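Local coordinates for FAA hydrolase family protein (Pseudomonas aeruginosa, PDB 6J5Y) that probably hydrolyses fumarylpyruvate as a member of the fumarylacetoacetate hydrolase superfamily, and binds manganese and pyruvate, at residues A[150-162]-A[167-179]. Numbering follows the deposited sequence.
Sequences QVGHPRHAAISLQ and DRQRSDIDQLIWS
Asp172 reaches the loop just before strand 158-162, where its OD1 takes the backbone N of Ala157 at 2.8 Å in a nearly straight bond, 175° at the hydrogen. A chi1 of -160° swings CG away from the residue's own N, the carboxylate lies beside the backbone of Ala157, and the same OD1 also accepts from Asp174 N on its anti lone pair, closing an Asx turn. Two N-H groups grip this one oxygen, which should restrict rotation of the carboxylate about CB-CG. Next to it, Asp174 OD2 meets His156 ND1 at 2.8 Å, a bent bond with the carboxylate turned 81° from the imidazole plane. The buried Ile173 lays CD1 against Ala157 CB at 3.6 Å and also touches Pro154.

Along the strands, Ile159 and Ser171 exchange two backbone bonds, and Leu161 pairs with Gln169. Leu161 O accepts from both Arg168 N and Gln169 N, the signature of a classic beta bulge. Ser160 CB sits 3.2 Å above one face of the Arg170 guanidinium, toward its rim; Asp167 OD1 holds NH2 of that group in a salt bridge.

Gln169 OE1 passes Leu161 CD1 at 3.4 Å to accept from Ile83 N, between manganese ligands Glu82 and Glu84; its NE2 is hydrogen-bonded to Thr203 OG1 of the pyruvate pocket. This is an antiparallel beta hairpin with a classic bulge, its strand 166-172 outermost within this chain in a five-stranded mixed sheet.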
ATOM      1  N   GLN A 150       0.852  20.367  -0.282  1.00 41.20           N
ATOM      2  CA  GLN A 150      -0.618  20.608  -0.225  1.00 39.78           C
ATOM      3  C   GLN A 150      -1.165  20.141   1.131  1.00 40.88           C
ATOM      4  O   GLN A 150      -1.724  20.991   1.845  1.00 40.37           O
ATOM      5  CB  GLN A 150      -1.382  19.923  -1.358  1.00 41.43           C
ATOM      6  CG  GLN A 150      -1.151  20.541  -2.737  1.00 45.78           C
ATOM      7  CD  GLN A 150      -1.706  19.693  -3.868  1.00 48.99           C
ATOM      8  OE1 GLN A 150      -1.210  19.717  -4.996  1.00 46.63           O
ATOM      9  NE2 GLN A 150      -2.724  18.900  -3.567  1.00 39.97           N
ATOM     10  N   VAL A 151      -0.979  18.869   1.491  1.00 35.58           N
ATOM     11  CA  VAL A 151      -1.788  18.157   2.531  1.00 33.14           C
ATOM     12  C   VAL A 151      -1.016  18.024   3.850  1.00 33.97           C
ATOM     13  O   VAL A 151      -1.589  17.436   4.815  1.00 30.07           O
ATOM     14  CB  VAL A 151      -2.245  16.773   2.027  1.00 34.69           C
ATOM     15  CG1 VAL A 151      -3.114  16.865   0.774  1.00 31.87           C
ATOM     16  CG2 VAL A 151      -1.057  15.845   1.791  1.00 34.58           C
ATOM     17  N   GLY A 152       0.220  18.526   3.909  1.00 33.38           N
ATOM     18  CA  GLY A 152       1.110  18.402   5.080  1.00 33.38           C
ATOM     19  C   GLY A 152       1.463  16.953   5.382  1.00 35.03           C
ATOM     20  O   GLY A 152       1.569  16.150   4.440  1.00 31.82           O
ATOM     21  N   HIS A 153       1.646  16.619   6.660  1.00 33.12           N
ATOM     22  CA  HIS A 153       1.927  15.235   7.118  1.00 32.14           C
ATOM     23  C   HIS A 153       0.841  14.861   8.108  1.00 33.81           C
ATOM     24  O   HIS A 153       1.004  15.036   9.309  1.00 34.25           O
ATOM     25  CB  HIS A 153       3.344  15.114   7.681  1.00 31.34           C
ATOM     26  CG  HIS A 153       4.398  15.593   6.738  1.00 30.88           C
ATOM     27  ND1 HIS A 153       4.851  14.812   5.673  1.00 29.30           N
ATOM     28  CD2 HIS A 153       5.085  16.758   6.680  1.00 28.55           C
ATOM     29  CE1 HIS A 153       5.774  15.486   5.005  1.00 30.29           C
ATOM     30  NE2 HIS A 153       5.955  16.669   5.617  1.00 30.49           N
ATOM     31  N   PRO A 154      -0.292  14.321   7.625  1.00 35.29           N
ATOM     32  CA  PRO A 154      -1.438  14.048   8.486  1.00 41.12           C
ATOM     33  C   PRO A 154      -1.123  12.891   9.444  1.00 40.97           C
ATOM     34  O   PRO A 154      -0.523  11.913   9.023  1.00 43.61           O
ATOM     35  CB  PRO A 154      -2.550  13.677   7.495  1.00 38.81           C
ATOM     36  CG  PRO A 154      -1.800  13.094   6.331  1.00 38.74           C
ATOM     37  CD  PRO A 154      -0.513  13.884   6.241  1.00 36.29           C
ATOM     38  N   ARG A 155      -1.498  13.064  10.707  1.00 43.29           N
ATOM     39  CA  ARG A 155      -1.372  12.045  11.779  1.00 44.65           C
ATOM     40  C   ARG A 155      -2.745  11.464  12.119  1.00 37.74           C
ATOM     41  O   ARG A 155      -2.782  10.415  12.778  1.00 37.75           O
ATOM     42  CB  ARG A 155      -0.741  12.662  13.027  1.00 47.38           C
ATOM     43  CG  ARG A 155       0.719  12.288  13.216  1.00 52.40           C
ATOM     44  CD  ARG A 155       1.635  13.056  12.294  1.00 54.12           C
ATOM     45  NE  ARG A 155       2.847  13.411  13.019  1.00 56.15           N
ATOM     46  CZ  ARG A 155       3.671  14.396  12.694  1.00 59.31           C
ATOM     47  NH1 ARG A 155       4.742  14.613  13.442  1.00 56.17           N
ATOM     48  NH2 ARG A 155       3.442  15.147  11.622  1.00 60.68           N
ATOM     49  N   HIS A 156      -3.805  12.175  11.734  1.00 36.15           N
ATOM     50  CA  HIS A 156      -5.233  11.792  11.864  1.00 36.11           C
ATOM     51  C   HIS A 156      -5.847  11.830  10.464  1.00 32.58           C
ATOM     52  O   HIS A 156      -5.561  12.803   9.727  1.00 34.43           O
ATOM     53  CB  HIS A 156      -5.948  12.749  12.843  1.00 37.85           C
ATOM     54  CG  HIS A 156      -5.320  12.810  14.197  1.00 42.65           C
ATOM     55  ND1 HIS A 156      -5.695  11.958  15.228  1.00 47.70           N
ATOM     56  CD2 HIS A 156      -4.338  13.594  14.698  1.00 48.78           C
ATOM     57  CE1 HIS A 156      -4.987  12.234  16.306  1.00 49.70           C
ATOM     58  NE2 HIS A 156      -4.144  13.243  16.009  1.00 48.74           N
ATOM     59  N   ALA A 157      -6.633  10.815  10.104  1.00 28.58           N
ATOM     60  CA  ALA A 157      -7.383  10.735   8.826  1.00 26.95           C
ATOM     61  C   ALA A 157      -8.195   9.441   8.786  1.00 24.97           C
ATOM     62  O   ALA A 157      -7.586   8.375   8.956  1.00 21.30           O
ATOM     63  CB  ALA A 157      -6.439  10.778   7.642  1.00 26.97           C
ATOM     64  N   ALA A 158      -9.509   9.517   8.540  1.00 22.75           N
ATOM     65  CA  ALA A 158     -10.335   8.307   8.346  1.00 22.47           C
ATOM     66  C   ALA A 158      -9.832   7.611   7.079  1.00 23.69           C
ATOM     67  O   ALA A 158      -9.455   8.317   6.093  1.00 22.46           O
ATOM     68  CB  ALA A 158     -11.817   8.607   8.256  1.00 20.83           C
ATOM     69  N   ILE A 159      -9.784   6.286   7.159  1.00 22.52           N
ATOM     70  CA  ILE A 159      -9.392   5.332   6.084  1.00 21.51           C
ATOM     71  C   ILE A 159     -10.498   4.279   6.004  1.00 21.22           C
ATOM     72  O   ILE A 159     -10.902   3.698   7.063  1.00 21.49           O
ATOM     73  CB  ILE A 159      -8.003   4.729   6.352  1.00 21.22           C
ATOM     74  CG1 ILE A 159      -7.580   3.721   5.273  1.00 20.84           C
ATOM     75  CG2 ILE A 159      -7.927   4.140   7.760  1.00 22.34           C
ATOM     76  CD1 ILE A 159      -6.095   3.441   5.244  1.00 19.10           C
ATOM     77  N   SER A 160     -11.005   4.054   4.804  1.00 21.05           N
ATOM     78  CA  SER A 160     -12.234   3.259   4.586  1.00 21.82           C
ATOM     79  C   SER A 160     -12.145   2.501   3.260  1.00 24.34           C
ATOM     80  O   SER A 160     -11.519   3.020   2.285  1.00 23.12           O
ATOM     81  CB  SER A 160     -13.425   4.157   4.626  1.00 22.72           C
ATOM     82  OG  SER A 160     -13.456   4.944   3.441  1.00 25.26           O
ATOM     83  N   LEU A 161     -12.761   1.325   3.228  1.00 23.21           N
ATOM     84  CA  LEU A 161     -12.888   0.496   2.012  1.00 25.43           C
ATOM     85  C   LEU A 161     -14.308  -0.036   1.972  1.00 26.61           C
ATOM     86  O   LEU A 161     -14.747  -0.666   2.976  1.00 26.09           O
ATOM     87  CB  LEU A 161     -11.897  -0.667   2.028  1.00 26.18           C
ATOM     88  CG  LEU A 161     -11.812  -1.443   0.715  1.00 27.85           C
ATOM     89  CD1 LEU A 161     -10.458  -2.098   0.585  1.00 33.90           C
ATOM     90  CD2 LEU A 161     -12.896  -2.493   0.602  1.00 26.67           C
ATOM     91  N   GLN A 162     -14.997   0.205   0.865  1.00 24.66           N
ATOM     92  CA  GLN A 162     -16.330  -0.391   0.670  1.00 27.59           C
ATOM     93  C   GLN A 162     -16.258  -1.322  -0.530  1.00 27.51           C
ATOM     94  O   GLN A 162     -15.436  -1.087  -1.458  1.00 23.20           O
ATOM     95  CB  GLN A 162     -17.407   0.691   0.615  1.00 33.49           C
ATOM     96  CG  GLN A 162     -17.233   1.695  -0.506  1.00 38.91           C
ATOM     97  CD  GLN A 162     -18.508   2.466  -0.731  1.00 41.23           C
ATOM     98  OE1 GLN A 162     -19.169   2.312  -1.758  1.00 39.43           O
ATOM     99  NE2 GLN A 162     -18.873   3.267   0.259  1.00 42.77           N
ATOM    100  N   ASP A 167     -19.591  -1.047   3.630  1.00 31.55           N
ATOM    101  CA  ASP A 167     -18.331  -0.748   4.351  1.00 36.70           C
ATOM    102  C   ASP A 167     -17.732  -2.083   4.786  1.00 33.13           C
ATOM    103  O   ASP A 167     -18.491  -2.970   5.218  1.00 31.29           O
ATOM    104  CB  ASP A 167     -18.542   0.221   5.516  1.00 38.28           C
ATOM    105  CG  ASP A 167     -18.846   1.618   5.019  1.00 48.88           C
ATOM    106  OD1 ASP A 167     -18.184   2.045   4.041  1.00 50.90           O
ATOM    107  OD2 ASP A 167     -19.756   2.263   5.593  1.00 57.57           O
ATOM    108  N   ARG A 168     -16.429  -2.226   4.594  1.00 28.58           N
ATOM    109  CA  ARG A 168     -15.664  -3.438   4.960  1.00 29.42           C
ATOM    110  C   ARG A 168     -14.544  -3.009   5.912  1.00 30.62           C
ATOM    111  O   ARG A 168     -14.347  -3.685   6.929  1.00 28.08           O
ATOM    112  CB  ARG A 168     -15.222  -4.140   3.674  1.00 30.17           C
ATOM    113  CG  ARG A 168     -16.361  -4.419   2.699  1.00 29.93           C
ATOM    114  CD  ARG A 168     -17.429  -5.397   3.176  1.00 29.77           C
ATOM    115  NE  ARG A 168     -16.818  -6.681   3.450  1.00 35.19           N
ATOM    116  CZ  ARG A 168     -16.626  -7.642   2.549  1.00 36.53           C
ATOM    117  NH1 ARG A 168     -16.023  -8.760   2.908  1.00 39.84           N
ATOM    118  NH2 ARG A 168     -17.102  -7.536   1.322  1.00 35.27           N
ATOM    119  N   GLN A 169     -13.880  -1.886   5.629  1.00 29.13           N
ATOM    120  CA  GLN A 169     -12.834  -1.315   6.515  1.00 30.01           C
ATOM    121  C   GLN A 169     -13.139   0.154   6.788  1.00 28.35           C
ATOM    122  O   GLN A 169     -13.464   0.894   5.851  1.00 24.71           O
ATOM    123  CB  GLN A 169     -11.443  -1.461   5.897  1.00 27.53           C
ATOM    124  CG  GLN A 169     -11.145  -2.877   5.458  1.00 26.61           C
ATOM    125  CD  GLN A 169      -9.741  -2.988   4.923  1.00 27.22           C
ATOM    126  OE1 GLN A 169      -9.484  -2.668   3.756  1.00 25.00           O
ATOM    127  NE2 GLN A 169      -8.825  -3.413   5.782  1.00 24.25           N
ATOM    128  N   ARG A 170     -13.054   0.528   8.058  1.00 30.30           N
ATOM    129  CA  ARG A 170     -13.207   1.916   8.546  1.00 29.62           C
ATOM    130  C   ARG A 170     -12.375   2.053   9.818  1.00 29.98           C
ATOM    131  O   ARG A 170     -12.707   1.417  10.836  1.00 31.37           O
ATOM    132  CB  ARG A 170     -14.669   2.275   8.811  1.00 33.27           C
ATOM    133  CG  ARG A 170     -14.849   3.713   9.284  1.00 35.75           C
ATOM    134  CD  ARG A 170     -16.229   4.261   8.979  1.00 40.24           C
ATOM    135  NE  ARG A 170     -16.586   4.088   7.570  1.00 47.03           N
ATOM    136  CZ  ARG A 170     -16.318   4.946   6.574  1.00 45.00           C
ATOM    137  NH1 ARG A 170     -15.694   6.093   6.793  1.00 45.70           N
ATOM    138  NH2 ARG A 170     -16.705   4.655   5.347  1.00 41.80           N
ATOM    139  N   SER A 171     -11.298   2.815   9.731  1.00 27.32           N
ATOM    140  CA  SER A 171     -10.399   3.115  10.863  1.00 28.43           C
ATOM    141  C   SER A 171      -9.828   4.505  10.644  1.00 24.93           C
ATOM    142  O   SER A 171     -10.402   5.255   9.824  1.00 25.65           O
ATOM    143  CB  SER A 171      -9.332   2.058  10.989  1.00 29.99           C
ATOM    144  OG  SER A 171      -8.429   2.378  12.039  1.00 30.42           O
ATOM    145  N   ASP A 172      -8.714   4.802  11.304  1.00 27.21           N
ATOM    146  CA  ASP A 172      -8.008   6.099  11.223  1.00 29.19           C
ATOM    147  C   ASP A 172      -6.502   5.826  11.182  1.00 28.12           C
ATOM    148  O   ASP A 172      -6.014   4.992  11.986  1.00 26.99           O
ATOM    149  CB  ASP A 172      -8.377   7.015  12.390  1.00 29.74           C
ATOM    150  CG  ASP A 172      -8.057   8.457  12.073  1.00 31.22           C
ATOM    151  OD1 ASP A 172      -6.861   8.786  11.981  1.00 29.75           O
ATOM    152  OD2 ASP A 172      -9.008   9.221  11.841  1.00 37.11           O
ATOM    153  N   ILE A 173      -5.779   6.553  10.336  1.00 25.86           N
ATOM    154  CA  ILE A 173      -4.300   6.385  10.217  1.00 27.10           C
ATOM    155  C   ILE A 173      -3.641   6.603  11.579  1.00 30.11           C
ATOM    156  O   ILE A 173      -2.499   6.176  11.727  1.00 32.00           O
ATOM    157  CB  ILE A 173      -3.698   7.291   9.136  1.00 26.89           C
ATOM    158  CG1 ILE A 173      -3.727   8.770   9.508  1.00 28.28           C
ATOM    159  CG2 ILE A 173      -4.369   7.030   7.796  1.00 24.04           C
ATOM    160  CD1 ILE A 173      -3.081   9.655   8.462  1.00 30.43           C
ATOM    161  N   ASP A 174      -4.324   7.229  12.545  1.00 32.20           N
ATOM    162  CA  ASP A 174      -3.733   7.496  13.883  1.00 34.15           C
ATOM    163  C   ASP A 174      -3.715   6.194  14.697  1.00 30.14           C
ATOM    164  O   ASP A 174      -3.098   6.214  15.746  1.00 33.78           O
ATOM    165  CB  ASP A 174      -4.413   8.682  14.575  1.00 36.65           C
ATOM    166  CG  ASP A 174      -5.736   8.355  15.235  1.00 39.34           C
ATOM    167  OD1 ASP A 174      -6.099   7.165  15.248  1.00 44.36           O
ATOM    168  OD2 ASP A 174      -6.402   9.306  15.732  1.00 46.31           O
ATOM    169  N   GLN A 175      -4.289   5.105  14.172  1.00 30.20           N
ATOM    170  CA  GLN A 175      -4.281   3.735  14.749  1.00 29.83           C
ATOM    171  C   GLN A 175      -3.037   2.943  14.299  1.00 29.98           C
ATOM    172  O   GLN A 175      -2.913   1.775  14.710  1.00 31.69           O
ATOM    173  CB  GLN A 175      -5.550   2.988  14.316  1.00 30.74           C
ATOM    174  CG  GLN A 175      -6.843   3.565  14.868  1.00 32.40           C
ATOM    175  CD  GLN A 175      -6.918   3.494  16.371  1.00 33.32           C
ATOM    176  OE1 GLN A 175      -7.015   4.509  17.050  1.00 38.58           O
ATOM    177  NE2 GLN A 175      -6.863   2.288  16.909  1.00 41.55           N
ATOM    178  N   LEU A 176      -2.157   3.515  13.465  1.00 28.09           N
ATOM    179  CA  LEU A 176      -0.918   2.830  13.000  1.00 29.42           C
ATOM    180  C   LEU A 176      -0.076   2.523  14.239  1.00 28.27           C
ATOM    181  O   LEU A 176       0.083   3.454  15.062  1.00 25.08           O
ATOM    182  CB  LEU A 176      -0.127   3.727  12.037  1.00 29.41           C
ATOM    183  CG  LEU A 176      -0.708   3.924  10.633  1.00 31.88           C
ATOM    184  CD1 LEU A 176       0.112   4.959   9.861  1.00 31.34           C
ATOM    185  CD2 LEU A 176      -0.746   2.616   9.865  1.00 32.16           C
ATOM    186  N   ILE A 177       0.440   1.298  14.369  1.00 25.73           N
ATOM    187  CA  ILE A 177       1.307   0.908  15.520  1.00 26.81           C
ATOM    188  C   ILE A 177       2.639   1.644  15.355  1.00 26.17           C
ATOM    189  O   ILE A 177       3.047   2.356  16.283  1.00 24.70           O
ATOM    190  CB  ILE A 177       1.489  -0.617  15.645  1.00 25.69           C
ATOM    191  CG1 ILE A 177       0.155  -1.341  15.883  1.00 26.10           C
ATOM    192  CG2 ILE A 177       2.500  -0.925  16.739  1.00 25.09           C
ATOM    193  CD1 ILE A 177       0.200  -2.856  15.684  1.00 23.42           C
ATOM    194  N   TRP A 178       3.278   1.498  14.200  1.00 25.92           N
ATOM    195  CA  TRP A 178       4.375   2.390  13.748  1.00 25.12           C
ATOM    196  C   TRP A 178       3.781   3.456  12.826  1.00 23.77           C
ATOM    197  O   TRP A 178       3.404   3.135  11.712  1.00 25.10           O
ATOM    198  CB  TRP A 178       5.504   1.606  13.072  1.00 24.88           C
ATOM    199  CG  TRP A 178       6.274   0.719  14.004  1.00 26.02           C
ATOM    200  CD1 TRP A 178       6.337   0.770  15.372  1.00 26.22           C
ATOM    201  CD2 TRP A 178       7.138  -0.351  13.608  1.00 26.91           C
ATOM    202  NE1 TRP A 178       7.178  -0.196  15.848  1.00 26.97           N
ATOM    203  CE2 TRP A 178       7.668  -0.915  14.794  1.00 28.48           C
ATOM    204  CE3 TRP A 178       7.502  -0.890  12.371  1.00 26.00           C
ATOM    205  CZ2 TRP A 178       8.562  -1.984  14.768  1.00 28.28           C
ATOM    206  CZ3 TRP A 178       8.388  -1.942  12.350  1.00 26.78           C
ATOM    207  CH2 TRP A 178       8.887  -2.491  13.533  1.00 27.88           C
ATOM    208  N   SER A 179       3.692   4.689  13.313  1.00 23.79           N
ATOM    209  CA  SER A 179       3.295   5.890  12.534  1.00 23.49           C
ATOM    210  C   SER A 179       4.134   5.976  11.253  1.00 22.24           C
ATOM    211  O   SER A 179       5.168   5.289  11.157  1.00 22.15           O
ATOM    212  CB  SER A 179       3.492   7.125  13.385  1.00 22.86           C
ATOM    213  OG  SER A 179       4.884   7.330  13.652  1.00 21.80           O
TER